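Local coordinates for protein ribosomal processing cysteine protease Prp (Streptococcus mutans, PDB 2G0I) that is probably a cysteine protease of the Prp family, with a role in ribosome biogenesis, at residues D64-C67 with A68-T72. Residues are numbered along the deposited sequence; the frame is centred on the assembly and turned at random.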
loop_
_atom_site.group_PDB
_atom_site.type_symbol
_atom_site.label_atom_id
_atom_site.label_comp_id
_atom_site.label_asym_id
_atom_site.label_seq_id
_atom_site.Cartn_x
_atom_site.Cartn_y
_atom_site.Cartn_z
ATOM N N ASP B 64 1.681 13.787 -10.307
ATOM C CA ASP B 64 1.633 13.940 -8.856
ATOM C C ASP B 64 0.638 13.000 -8.175
ATOM O O ASP B 64 0.834 12.627 -7.013
ATOM C CB ASP B 64 1.451 15.406 -8.480
ATOM C CG ASP B 64 2.684 16.242 -8.869
ATOM O OD1 ASP B 64 3.753 15.666 -9.247
ATOM O OD2 ASP B 64 2.598 17.463 -8.807
ATOM N N ILE B 65 -0.401 12.610 -8.906
ATOM C CA ILE B 65 -1.343 11.553 -8.443
ATOM C C ILE B 65 -0.587 10.211 -8.372
ATOM O O ILE B 65 -0.686 9.471 -7.383
ATOM C CB ILE B 65 -2.545 11.436 -9.391
ATOM C CG1 ILE B 65 -3.450 12.668 -9.247
ATOM C CG2 ILE B 65 -3.302 10.147 -9.165
ATOM C CD1 ILE B 65 -3.903 12.966 -7.829
ATOM N N VAL B 66 0.205 9.921 -9.406
ATOM C CA VAL B 66 1.063 8.719 -9.367
ATOM C C VAL B 66 2.093 8.787 -8.243
ATOM O O VAL B 66 2.367 7.763 -7.571
ATOM C CB VAL B 66 1.759 8.446 -10.726
ATOM C CG1 VAL B 66 2.809 7.324 -10.581
ATOM C CG2 VAL B 66 0.724 8.108 -11.807
ATOM N N CYS B 67 2.685 9.961 -8.033
ATOM C CA CYS B 67 3.656 10.145 -6.960
ATOM C C CYS B 67 3.031 9.868 -5.614
ATOM O O CYS B 67 3.644 9.269 -4.737
ATOM C CB CYS B 67 4.196 11.566 -6.918
ATOM S SG CYS B 67 5.377 11.891 -8.213
ATOM N N ALA B 68 1.809 10.354 -5.438
ATOM C CA ALA B 68 1.064 10.122 -4.194
ATOM C C ALA B 68 0.867 8.612 -3.975
ATOM O O ALA B 68 1.090 8.130 -2.847
ATOM C CB ALA B 68 -0.268 10.836 -4.256
ATOM N N ALA B 69 0.473 7.897 -5.033
ATOM C CA ALA B 69 0.365 6.420 -4.993
ATOM C C ALA B 69 1.675 5.738 -4.577
ATOM O O ALA B 69 1.697 4.880 -3.677
ATOM C CB ALA B 69 -0.070 5.891 -6.350
ATOM N N VAL B 70 2.767 6.130 -5.226
ATOM C CA VAL B 70 4.105 5.574 -4.868
ATOM C C VAL B 70 4.513 5.896 -3.429
ATOM O O VAL B 70 5.000 5.029 -2.708
ATOM C CB VAL B 70 5.182 6.014 -5.874
ATOM C CG1 VAL B 70 6.618 5.560 -5.409
ATOM C CG2 VAL B 70 4.828 5.493 -7.275
ATOM N N SER B 71 4.379 7.145 -3.004
ATOM C CA SER B 71 4.740 7.486 -1.622
ATOM C C SER B 71 3.914 6.778 -0.563
ATOM O O SER B 71 4.461 6.346 0.466
ATOM C CB SER B 71 4.739 9.000 -1.392
ATOM O OG SER B 71 5.692 9.508 -2.316
ATOM N N THR B 72 2.621 6.648 -0.824
ATOM C CA THR B 72 1.735 5.897 0.098
ATOM C C THR B 72 2.198 4.450 0.294
ATOM O O THR B 72 2.319 3.990 1.422
ATOM C CB THR B 72 0.284 5.962 -0.412
ATOM O OG1 THR B 72 -0.084 7.356 -0.511
ATOM C CG2 THR B 72 -0.654 5.250 0.575
#
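The carbonyl oxygen of C67 receives two hydrogen bonds from S71, one turn further along the helix. S71 N lies 2.8 Å from C67 O in a nearly straight bond (171° at the hydrogen), and S71 OG adds a longer one to C67 O, at 3.2 Å. Serine suits this position because its short side chain, with OG anti to the carbonyl carbon (chi1 -59°), folds back onto the preceding turn and satisfies its hydroxyl there. T72 repeats the device: OG1 donates to A68 O at 2.7 Å, from the face of that carbonyl opposite to the one T72 N approaches. The regular i to i+4 pattern continues backwards with V70 N to V66 O, A69 N to I65 O and A68 N to D64 O; the last bond is the most bent, at 152°. On the side facing the sheet, V70 CG2 and V66 CG1 are in loose apolar contact at 4.3 Å, one turn apart. V66, C67 and V70 all rest on I36 of strand 36-43, while the small, buried A69 and V70 pack against L130 of helix 114-133. Aspartate suits position 64 because its OD1 accepts a hydrogen bond from S58 N. Helix 61-84 thus packs on the sheet through strand 36-43, beside helix 114-133 in the same layer of this two-layer alpha-beta sandwich, and meets I65 of the second subunit through its own I65.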